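Local coordinates for fatty Acyl-Adenylate Ligase (Escherichia coli, PDB 3PBK), which belongs to the ANL clan of AMP-binding enzymes and is named as a fatty acyl-adenylate ligase, at residues 37-42 with 245-250; 223-228 with 249-254; 61-66 with 162-167. All blocks are in the same frame, centred on the assembly; numbering follows the deposited sequence.

In the fold
Contacts 1 and 2 form one continuous region of the core, whereas contact 3 lies at the surface, its centre about 30 Å from each of theirs. Contact 1 pairs parallel strands 35-39 and 246-248 of the large mixed sheet through backbone hydrogen bonds. Contact 2 shares Leu249 and Arg250 with it and follows the chain into helix 251-256, where a tryptophan-phenylalanine stack and a single threonine hydroxyl bond take over; Tyr248 and Phe226 link the two. In residues 61-66 with 162-167, a loop crosses helix 51-67 with one backbone hydrogen bond, and mixed aliphatic and polar chain portions replace the aromatic packing of the core.

Contact 1: residues 37-42 with 245-250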
loop_
_atom_site.group_PDB
_atom_site.type_symbol
_atom_site.label_atom_id
_atom_site.label_comp_id
_atom_site.label_asym_id
_atom_site.label_seq_id
_atom_site.Cartn_x
_atom_site.Cartn_y
_atom_site.Cartn_z
ATOM N N ASN A 37 18.073 6.950 -7.508
ATOM C CA ASN A 37 18.471 6.495 -8.822
ATOM C C ASN A 37 17.310 5.825 -9.564
ATOM O O ASN A 37 16.809 4.783 -9.147
ATOM C CB ASN A 37 19.678 5.573 -8.694
ATOM C CG ASN A 37 20.773 6.182 -7.832
ATOM O OD1 ASN A 37 21.741 6.741 -8.347
ATOM N ND2 ASN A 37 20.612 6.099 -6.514
ATOM N N PHE A 38 16.881 6.449 -10.658
ATOM C CA PHE A 38 15.782 5.939 -11.460
ATOM C C PHE A 38 16.270 5.058 -12.599
ATOM O O PHE A 38 17.034 5.507 -13.456
ATOM C CB PHE A 38 14.982 7.099 -12.015
ATOM C CG PHE A 38 14.529 8.055 -10.968
ATOM C CD1 PHE A 38 13.276 7.924 -10.393
ATOM C CD2 PHE A 38 15.361 9.080 -10.541
ATOM C CE1 PHE A 38 12.846 8.804 -9.423
ATOM C CE2 PHE A 38 14.940 9.973 -9.568
ATOM C CZ PHE A 38 13.677 9.834 -9.007
ATOM N N TYR A 39 15.812 3.809 -12.610
ATOM C CA TYR A 39 16.267 2.834 -13.588
ATOM C C TYR A 39 15.180 2.492 -14.589
ATOM O O TYR A 39 14.006 2.442 -14.230
ATOM C CB TYR A 39 16.743 1.570 -12.884
ATOM C CG TYR A 39 18.135 1.684 -12.307
ATOM C CD1 TYR A 39 18.347 2.251 -11.064
ATOM C CD2 TYR A 39 19.240 1.231 -13.011
ATOM C CE1 TYR A 39 19.623 2.356 -10.532
ATOM C CE2 TYR A 39 20.520 1.332 -12.484
ATOM C CZ TYR A 39 20.706 1.892 -11.244
ATOM O OH TYR A 39 21.977 2.002 -10.717
ATOM N N ASP A 40 15.572 2.264 -15.844
ATOM C CA ASP A 40 14.624 1.859 -16.888
ATOM C C ASP A 40 14.303 0.361 -16.792
ATOM O O ASP A 40 14.780 -0.312 -15.884
ATOM C CB ASP A 40 15.112 2.271 -18.292
ATOM C CG ASP A 40 16.210 1.350 -18.855
ATOM O OD1 ASP A 40 16.427 0.243 -18.309
ATOM O OD2 ASP A 40 16.854 1.738 -19.866
ATOM N N ARG A 41 13.505 -0.162 -17.718
ATOM C CA ARG A 41 13.048 -1.547 -17.609
ATOM C C ARG A 41 14.127 -2.587 -17.940
ATOM O O ARG A 41 13.879 -3.796 -17.896
ATOM C CB ARG A 41 11.779 -1.787 -18.436
ATOM C CG ARG A 41 11.991 -1.800 -19.934
ATOM C CD ARG A 41 10.774 -2.379 -20.645
ATOM N NE ARG A 41 10.747 -2.007 -22.058
ATOM C CZ ARG A 41 10.357 -0.816 -22.515
ATOM N NH1 ARG A 41 9.961 0.133 -21.671
ATOM N NH2 ARG A 41 10.362 -0.570 -23.823
ATOM N N ARG A 42 15.324 -2.112 -18.264
ATOM C CA ARG A 42 16.469 -2.994 -18.454
ATOM C C ARG A 42 17.560 -2.701 -17.430
ATOM O O ARG A 42 18.750 -2.846 -17.716
ATOM C CB ARG A 42 17.025 -2.857 -19.868
ATOM C CG ARG A 42 16.162 -3.516 -20.914
ATOM C CD ARG A 42 16.929 -3.759 -22.198
ATOM N NE ARG A 42 16.153 -4.571 -23.131
ATOM C CZ ARG A 42 15.376 -4.073 -24.089
ATOM N NH1 ARG A 42 15.278 -2.757 -24.255
ATOM N NH2 ARG A 42 14.698 -4.892 -24.883
ATOM N N SER A 245 20.518 5.774 0.245
ATOM C CA SER A 245 20.185 5.804 -1.172
ATOM C C SER A 245 19.047 4.837 -1.510
ATOM O O SER A 245 18.747 3.922 -0.746
ATOM C CB SER A 245 21.423 5.498 -2.010
ATOM O OG SER A 245 22.391 6.526 -1.875
ATOM N N VAL A 246 18.412 5.042 -2.658
ATOM C CA VAL A 246 17.364 4.137 -3.111
ATOM C C VAL A 246 17.352 4.043 -4.634
ATOM O O VAL A 246 17.704 4.998 -5.320
ATOM C CB VAL A 246 15.987 4.592 -2.605
ATOM C CG1 VAL A 246 15.567 5.867 -3.294
ATOM C CG2 VAL A 246 14.955 3.506 -2.822
ATOM N N ASP A 247 16.958 2.883 -5.158
ATOM C CA ASP A 247 16.824 2.674 -6.601
ATOM C C ASP A 247 15.392 2.322 -6.961
ATOM O O ASP A 247 14.812 1.412 -6.371
ATOM C CB ASP A 247 17.711 1.524 -7.057
ATOM C CG ASP A 247 19.077 1.570 -6.444
ATOM O OD1 ASP A 247 19.553 2.684 -6.157
ATOM O OD2 ASP A 247 19.676 0.493 -6.245
ATOM N N TYR A 248 14.834 3.012 -7.948
ATOM C CA TYR A 248 13.456 2.761 -8.354
ATOM C C TYR A 248 13.325 2.073 -9.691
ATOM O O TYR A 248 14.108 2.320 -10.605
ATOM C CB TYR A 248 12.695 4.066 -8.465
ATOM C CG TYR A 248 12.715 4.885 -7.219
ATOM C CD1 TYR A 248 13.377 6.099 -7.181
ATOM C CD2 TYR A 248 12.073 4.448 -6.081
ATOM C CE1 TYR A 248 13.400 6.858 -6.034
ATOM C CE2 TYR A 248 12.084 5.195 -4.934
ATOM C CZ TYR A 248 12.748 6.402 -4.909
ATOM O OH TYR A 248 12.758 7.152 -3.753
ATOM N N LEU A 249 12.313 1.216 -9.796
ATOM C CA LEU A 249 11.766 0.807 -11.084
ATOM C C LEU A 249 10.399 1.467 -11.241
ATOM O O LEU A 249 9.779 1.898 -10.258
ATOM C CB LEU A 249 11.624 -0.713 -11.165
ATOM C CG LEU A 249 12.895 -1.534 -11.422
ATOM C CD1 LEU A 249 12.603 -3.023 -11.381
ATOM C CD2 LEU A 249 13.512 -1.166 -12.751
ATOM N N ARG A 250 9.921 1.573 -12.472
ATOM C CA ARG A 250 8.554 2.035 -12.658
ATOM C C ARG A 250 7.635 0.863 -12.349
ATOM O O ARG A 250 8.009 -0.294 -12.542
ATOM C CB ARG A 250 8.341 2.567 -14.073
ATOM C CG ARG A 250 9.179 3.795 -14.388
ATOM C CD ARG A 250 8.754 4.438 -15.694
ATOM N NE ARG A 250 9.574 4.024 -16.830
ATOM C CZ ARG A 250 10.840 4.398 -17.021
ATOM N NH1 ARG A 250 11.443 5.178 -16.129
ATOM N NH2 ARG A 250 11.511 3.978 -18.096
#
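Asn37 and Phe38 pair with Asp247 and Tyr248 as two parallel strands whose segment axes approach to 4.8 Å at an angle of 25°. Asn37 is held through both its backbone N and its backbone O: its N donates to Val246 O at 3.0 Å, and its O accepts from Tyr248 N at 2.9 Å. Two residues on, Tyr39 N reaches Tyr248 O, completing the alternating ladder of a parallel sheet. Asp247 CA adds a CA-H...O contact to Asn37 O.

The side chain of Asn37 leans back along the same partner. With CG anti to the carbonyl carbon, ND2 comes to Val246 O at 3.3 Å, a weak bond that makes this carbonyl a double acceptor. The amide of Asn37 lies alongside the carboxylate of Asp247, their planes 81° apart and no hydrogen bond between them; OD2 of Asp247 is instead salt-bridged to Arg219. On this same face the Tyr39 ring runs beside Asp247, its CE1 4.1 Å from Asp247 CB.

The other face carries Phe38 and Tyr248, whose side chains run next to each other in the same direction. Their rings are tilted against each other by 37°, and Phe38 CE1 meets Tyr248 CD1 at 3.6 Å; the hydroxyl of Tyr248 is bound to Phe235 O. Beyond the strands Leu249 CD2 packs against Asp40 O, while the bent Arg250 chain brings NH2 near Asp40 CB but spends its charge on Glu46 and Asp253.

Within the large mixed sheet, strand 35-39 is flanked by antiparallel strand 45-50, whose Leu49 packs on Phe38. Strand 246-248 has parallel strand 220-222 as its other neighbour, and helix 260-267 covers Tyr39 and Asp247 through Leu264.

Contact 2: residues 223-228 with 249-254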
loop_
_atom_site.group_PDB
_atom_site.type_symbol
_atom_site.label_atom_id
_atom_site.label_comp_id
_atom_site.label_asym_id
_atom_site.label_seq_id
_atom_site.Cartn_x
_atom_site.Cartn_y
_atom_site.Cartn_z
ATOM N N TRP A 223 9.878 -0.831 -6.499
ATOM C CA TRP A 223 9.188 -0.702 -7.768
ATOM C C TRP A 223 7.775 -0.167 -7.515
ATOM O O TRP A 223 6.988 -0.002 -8.448
ATOM C CB TRP A 223 9.168 -2.033 -8.531
ATOM C CG TRP A 223 8.608 -3.183 -7.751
ATOM C CD1 TRP A 223 9.312 -4.156 -7.109
ATOM C CD2 TRP A 223 7.223 -3.475 -7.524
ATOM N NE1 TRP A 223 8.456 -5.033 -6.490
ATOM C CE2 TRP A 223 7.168 -4.635 -6.729
ATOM C CE3 TRP A 223 6.028 -2.865 -7.910
ATOM C CZ2 TRP A 223 5.961 -5.200 -6.320
ATOM C CZ3 TRP A 223 4.839 -3.425 -7.503
ATOM C CH2 TRP A 223 4.809 -4.579 -6.718
ATOM N N LEU A 224 7.471 0.126 -6.250
ATOM C CA LEU A 224 6.145 0.595 -5.848
ATOM C C LEU A 224 5.836 1.999 -6.353
ATOM O O LEU A 224 6.740 2.821 -6.528
ATOM C CB LEU A 224 6.023 0.579 -4.332
ATOM C CG LEU A 224 6.416 -0.733 -3.671
ATOM C CD1 LEU A 224 6.690 -0.515 -2.203
ATOM C CD2 LEU A 224 5.327 -1.757 -3.874
ATOM N N PRO A 225 4.544 2.290 -6.570
ATOM C CA PRO A 225 4.112 3.595 -7.085
ATOM C C PRO A 225 4.172 4.641 -5.989
ATOM O O PRO A 225 3.893 4.311 -4.838
ATOM C CB PRO A 225 2.644 3.359 -7.457
ATOM C CG PRO A 225 2.369 1.896 -7.215
ATOM C CD PRO A 225 3.405 1.408 -6.273
ATOM N N PHE A 226 4.513 5.878 -6.327
ATOM C CA PHE A 226 4.506 6.937 -5.321
ATOM C C PHE A 226 3.084 7.307 -4.935
ATOM O O PHE A 226 2.861 7.963 -3.925
ATOM C CB PHE A 226 5.290 8.170 -5.787
ATOM C CG PHE A 226 6.781 7.946 -5.873
ATOM C CD1 PHE A 226 7.405 7.023 -5.057
ATOM C CD2 PHE A 226 7.557 8.666 -6.755
ATOM C CE1 PHE A 226 8.762 6.819 -5.135
ATOM C CE2 PHE A 226 8.914 8.465 -6.825
ATOM C CZ PHE A 226 9.512 7.542 -6.019
ATOM N N TYR A 227 2.118 6.866 -5.731
ATOM C CA TYR A 227 0.731 7.207 -5.460
ATOM C C TYR A 227 0.097 6.278 -4.432
ATOM O O TYR A 227 -0.924 6.624 -3.848
ATOM C CB TYR A 227 -0.115 7.310 -6.741
ATOM C CG TYR A 227 -0.115 6.087 -7.631
ATOM C CD1 TYR A 227 -0.801 4.941 -7.265
ATOM C CD2 TYR A 227 0.550 6.089 -8.857
ATOM C CE1 TYR A 227 -0.809 3.811 -8.088
ATOM C CE2 TYR A 227 0.549 4.971 -9.685
ATOM C CZ TYR A 227 -0.134 3.831 -9.297
ATOM O OH TYR A 227 -0.147 2.700 -10.096
ATOM N N HIS A 228 0.698 5.110 -4.200
ATOM C CA HIS A 228 0.276 4.256 -3.078
ATOM C C HIS A 228 1.011 4.620 -1.812
ATOM O O HIS A 228 2.079 5.216 -1.834
ATOM C CB HIS A 228 0.461 2.762 -3.346
ATOM C CG HIS A 228 -0.654 2.153 -4.140
ATOM N ND1 HIS A 228 -0.521 0.961 -4.824
ATOM C CD2 HIS A 228 -1.915 2.586 -4.382
ATOM C CE1 HIS A 228 -1.658 0.678 -5.436
ATOM N NE2 HIS A 228 -2.519 1.649 -5.187
ATOM N N LEU A 249 12.313 1.216 -9.796
ATOM C CA LEU A 249 11.766 0.807 -11.084
ATOM C C LEU A 249 10.399 1.467 -11.241
ATOM O O LEU A 249 9.779 1.898 -10.258
ATOM C CB LEU A 249 11.624 -0.713 -11.165
ATOM C CG LEU A 249 12.895 -1.534 -11.422
ATOM C CD1 LEU A 249 12.603 -3.023 -11.381
ATOM C CD2 LEU A 249 13.512 -1.166 -12.751
ATOM N N ARG A 250 9.921 1.573 -12.472
ATOM C CA ARG A 250 8.554 2.035 -12.658
ATOM C C ARG A 250 7.635 0.863 -12.349
ATOM O O ARG A 250 8.009 -0.294 -12.542
ATOM C CB ARG A 250 8.341 2.567 -14.073
ATOM C CG ARG A 250 9.179 3.795 -14.388
ATOM C CD ARG A 250 8.754 4.438 -15.694
ATOM N NE ARG A 250 9.574 4.024 -16.830
ATOM C CZ ARG A 250 10.840 4.398 -17.021
ATOM N NH1 ARG A 250 11.443 5.178 -16.129
ATOM N NH2 ARG A 250 11.511 3.978 -18.096
ATOM N N THR A 251 6.449 1.148 -11.835
ATOM C CA THR A 251 5.577 0.073 -11.395
ATOM C C THR A 251 5.149 -0.786 -12.567
ATOM O O THR A 251 5.086 -2.004 -12.457
ATOM C CB THR A 251 4.338 0.603 -10.690
ATOM O OG1 THR A 251 4.738 1.385 -9.561
ATOM C CG2 THR A 251 3.486 -0.548 -10.217
ATOM N N GLN A 252 4.860 -0.141 -13.693
ATOM C CA GLN A 252 4.442 -0.848 -14.903
ATOM C C GLN A 252 5.562 -1.727 -15.462
ATOM O O GLN A 252 5.309 -2.836 -15.934
ATOM C CB GLN A 252 3.914 0.130 -15.964
ATOM C CG GLN A 252 4.721 1.434 -16.094
ATOM C CD GLN A 252 4.316 2.555 -15.092
ATOM O OE1 GLN A 252 4.098 2.315 -13.888
ATOM N NE2 GLN A 252 4.241 3.793 -15.604
ATOM N N ASP A 253 6.797 -1.241 -15.387
ATOM C CA ASP A 253 7.951 -1.997 -15.868
ATOM C C ASP A 253 8.163 -3.282 -15.082
ATOM O O ASP A 253 8.504 -4.316 -15.652
ATOM C CB ASP A 253 9.218 -1.152 -15.812
ATOM C CG ASP A 253 9.237 -0.058 -16.853
ATOM O OD1 ASP A 253 8.550 -0.203 -17.890
ATOM O OD2 ASP A 253 9.952 0.943 -16.632
ATOM N N PHE A 254 7.982 -3.214 -13.769
ATOM C CA PHE A 254 8.015 -4.419 -12.954
ATOM C C PHE A 254 6.893 -5.370 -13.362
ATOM O O PHE A 254 7.127 -6.557 -13.578
ATOM C CB PHE A 254 7.910 -4.086 -11.464
ATOM C CG PHE A 254 7.478 -5.248 -10.613
ATOM C CD1 PHE A 254 8.396 -6.202 -10.202
ATOM C CD2 PHE A 254 6.153 -5.388 -10.228
ATOM C CE1 PHE A 254 8.004 -7.281 -9.422
ATOM C CE2 PHE A 254 5.749 -6.461 -9.447
ATOM C CZ PHE A 254 6.678 -7.411 -9.038
#
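Trp223 and Phe254 lie face to face, the five-membered ring of the indole and the phenyl ring 3.7 Å apart between centroids with planes only 10° off parallel. The contact spreads across the whole indole: Phe254 CD2 sits near Trp223 CE3, Phe254 CE1 near Trp223 NE1, and Phe254 CE2 close to Trp223 CZ2 at 3.4 Å. Two different torsions bring the rings together. Trp223 holds CG between its backbone N and carbonyl carbon (chi1 54°), while Phe254 carries CG trans to its own backbone N (chi1 161°), which lays the phenyl over the indole. Leu224 CD2 covers the opposite indole face near its rim, and Trp261 meets Trp223 edge-to-face.

Both segments leave neighbouring parallel strands at the same end of the sheet: 223-228 follows strand 220-222 and opens the crossover through helix 229-241, and 249-254 follows strand 246-248, where that beta-alpha-beta unit ends and helix 251-256 starts. Trp223 and Leu249 therefore come out next to each other, their CB atoms 3.8 Å apart.

Thr251, in the first turn of the helix behind N-cap residue Arg250, makes the one hydrogen bond across the contact. Its OG1 donates to Trp223 O at 2.9 Å, lying in the carbonyl plane, and CA of Thr251 adds a CA-H...O contact to the same oxygen. The hydroxyl also lies beside Pro225, with Thr251 OG1 3.4 Å from Pro225 CG, while Thr251 CG2 meets the indole edge at Trp223 CE3, 4.1 Å away. Further along the type I turn from Pro225 to His228, Pro225 CB rests over the centre of the Tyr227 ring. The side chain of Leu224 comes within about 7 Å of bound 1ZZ.

Contact 3: residues 61-66 with 162-167; sequences GAKRLL and LPEADV
Lys63 runs past the Glu164 carboxylate and the carbonyls of Ala165 and Val167, and each carbon of its chain has a place there. The bond from CA to CB heads toward the loop, and CB meets Glu164 OE1 at 3.3 Å. CG comes 4.0 Å from Ala165 O; CD returns to the neighbourhood of Glu164 OE1. From CG outward the chain is extended, so CE is carried on to Val167 O at 3.4 Å, and NZ ends at 3.9 Å from the same Val167 O without a hydrogen bond. NZ also stays 5.7 Å from Glu164 OE1, so the opposite charges make no salt bridge and the carboxylate touches the lysine through its aliphatic part.

The polar tie is backbone to backbone: Ala165 N donates to Lys63 O at 3.1 Å, arriving from well above the carbonyl plane, while a weak bond from Leu66 N uses that oxygen too. Ala165 CB then packs on Leu66 CB, and the methyl CG1 of Val167 meets Leu66 CD1, the two side chains crossing at about a right angle.

Earlier in the loop, Arg64 lays its CB beside Leu162 CB, and its CD comes close to Leu162 O. A bend at chi3 (-71°) turns the guanidinium back over Gly61 CA, and the charged end is held outside the two segments, by the carbonyl of Phe159 and a cation-pi contact with its ring. The CA-H of Arg64 is aimed almost straight at Pro163 O.

Surface packing is what results: the loop between helix 156-160 and strand 177-181 drapes over one side of helix 51-67, whose Ala62 and Leu65 face helix 84-95, a helix laid against a helix and covered on one side by an irregular loop, in the alpha/beta body of an AMP-binding enzyme.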
loop_
_atom_site.group_PDB
_atom_site.type_symbol
_atom_site.label_atom_id
_atom_site.label_comp_id
_atom_site.label_asym_id
_atom_site.label_seq_id
_atom_site.Cartn_x
_atom_site.Cartn_y
_atom_site.Cartn_z
ATOM N N GLY A 61 11.817 25.514 -6.241
ATOM C CA GLY A 61 10.443 25.165 -6.552
ATOM C C GLY A 61 9.493 25.766 -5.542
ATOM O O GLY A 61 8.439 26.283 -5.893
ATOM N N ALA A 62 9.871 25.698 -4.275
ATOM C CA ALA A 62 9.069 26.297 -3.225
ATOM C C ALA A 62 8.781 27.778 -3.531
ATOM O O ALA A 62 7.671 28.271 -3.312
ATOM C CB ALA A 62 9.762 26.138 -1.874
ATOM N N LYS A 63 9.783 28.483 -4.048
ATOM C CA LYS A 63 9.620 29.900 -4.360
ATOM C C LYS A 63 8.807 30.105 -5.639
ATOM O O LYS A 63 7.936 30.970 -5.686
ATOM C CB LYS A 63 10.976 30.604 -4.431
ATOM C CG LYS A 63 11.597 30.866 -3.066
ATOM C CD LYS A 63 13.055 31.301 -3.189
ATOM C CE LYS A 63 13.597 31.799 -1.855
ATOM N NZ LYS A 63 14.932 32.445 -1.996
ATOM N N ARG A 64 9.076 29.309 -6.670
ATOM C CA ARG A 64 8.239 29.347 -7.859
ATOM C C ARG A 64 6.776 29.205 -7.462
ATOM O O ARG A 64 5.951 30.067 -7.758
ATOM C CB ARG A 64 8.621 28.240 -8.833
ATOM C CG ARG A 64 10.008 28.388 -9.422
ATOM C CD ARG A 64 10.132 27.630 -10.743
ATOM N NE ARG A 64 10.134 26.175 -10.578
ATOM C CZ ARG A 64 11.046 25.502 -9.879
ATOM N NH1 ARG A 64 12.020 26.152 -9.249
ATOM N NH2 ARG A 64 10.982 24.178 -9.790
ATOM N N LEU A 65 6.464 28.114 -6.775
ATOM C CA LEU A 65 5.104 27.846 -6.328
ATOM C C LEU A 65 4.449 29.031 -5.636
ATOM O O LEU A 65 3.259 29.271 -5.808
ATOM C CB LEU A 65 5.080 26.639 -5.397
ATOM C CG LEU A 65 4.960 25.305 -6.119
ATOM C CD1 LEU A 65 4.779 24.176 -5.128
ATOM C CD2 LEU A 65 3.799 25.381 -7.080
ATOM N N LEU A 66 5.220 29.767 -4.848
ATOM C CA LEU A 66 4.675 30.898 -4.104
ATOM C C LEU A 66 4.376 32.111 -4.991
ATOM O O LEU A 66 3.504 32.928 -4.667
ATOM C CB LEU A 66 5.612 31.281 -2.965
ATOM C CG LEU A 66 5.628 30.261 -1.829
ATOM C CD1 LEU A 66 6.809 30.504 -0.903
ATOM C CD2 LEU A 66 4.303 30.285 -1.069
ATOM N N LEU A 162 8.429 28.840 -13.942
ATOM C CA LEU A 162 7.937 29.957 -13.137
ATOM C C LEU A 162 9.061 30.800 -12.533
ATOM O O LEU A 162 10.227 30.390 -12.514
ATOM C CB LEU A 162 7.002 29.455 -12.029
ATOM C CG LEU A 162 5.499 29.580 -12.288
ATOM C CD1 LEU A 162 5.171 29.467 -13.770
ATOM C CD2 LEU A 162 4.728 28.549 -11.477
ATOM N N PRO A 163 8.706 32.000 -12.057
ATOM C CA PRO A 163 9.635 32.919 -11.390
ATOM C C PRO A 163 9.724 32.686 -9.875
ATOM O O PRO A 163 8.705 32.476 -9.214
ATOM C CB PRO A 163 9.013 34.301 -11.660
ATOM C CG PRO A 163 7.858 34.058 -12.619
ATOM C CD PRO A 163 7.433 32.657 -12.382
ATOM N N GLU A 164 10.940 32.721 -9.340
ATOM C CA GLU A 164 11.135 32.737 -7.902
ATOM C C GLU A 164 10.326 33.881 -7.300
ATOM O O GLU A 164 10.710 35.040 -7.467
ATOM C CB GLU A 164 12.603 33.031 -7.587
ATOM C CG GLU A 164 13.622 32.200 -8.335
ATOM C CD GLU A 164 13.953 30.940 -7.587
ATOM O OE1 GLU A 164 13.007 30.378 -7.001
ATOM O OE2 GLU A 164 15.136 30.521 -7.575
ATOM N N ALA A 165 9.227 33.588 -6.602
ATOM C CA ALA A 165 8.571 34.624 -5.790
ATOM C C ALA A 165 9.585 35.166 -4.776
ATOM O O ALA A 165 10.071 34.420 -3.925
ATOM C CB ALA A 165 7.353 34.070 -5.075
ATOM N N ASP A 166 9.914 36.451 -4.868
ATOM C CA ASP A 166 11.019 36.985 -4.073
ATOM C C ASP A 166 10.667 37.107 -2.589
ATOM O O ASP A 166 10.290 38.176 -2.111
ATOM C CB ASP A 166 11.511 38.325 -4.633
ATOM C CG ASP A 166 12.890 38.699 -4.115
ATOM O OD1 ASP A 166 13.871 38.576 -4.882
ATOM O OD2 ASP A 166 12.994 39.096 -2.934
ATOM N N VAL A 167 10.807 36.004 -1.861
ATOM C CA VAL A 167 10.383 35.964 -0.471
ATOM C C VAL A 167 11.283 35.075 0.375
ATOM O O VAL A 167 11.968 34.190 -0.145
ATOM C CB VAL A 167 8.918 35.476 -0.352
ATOM C CG1 VAL A 167 8.784 34.054 -0.875
ATOM C CG2 VAL A 167 8.426 35.581 1.093
#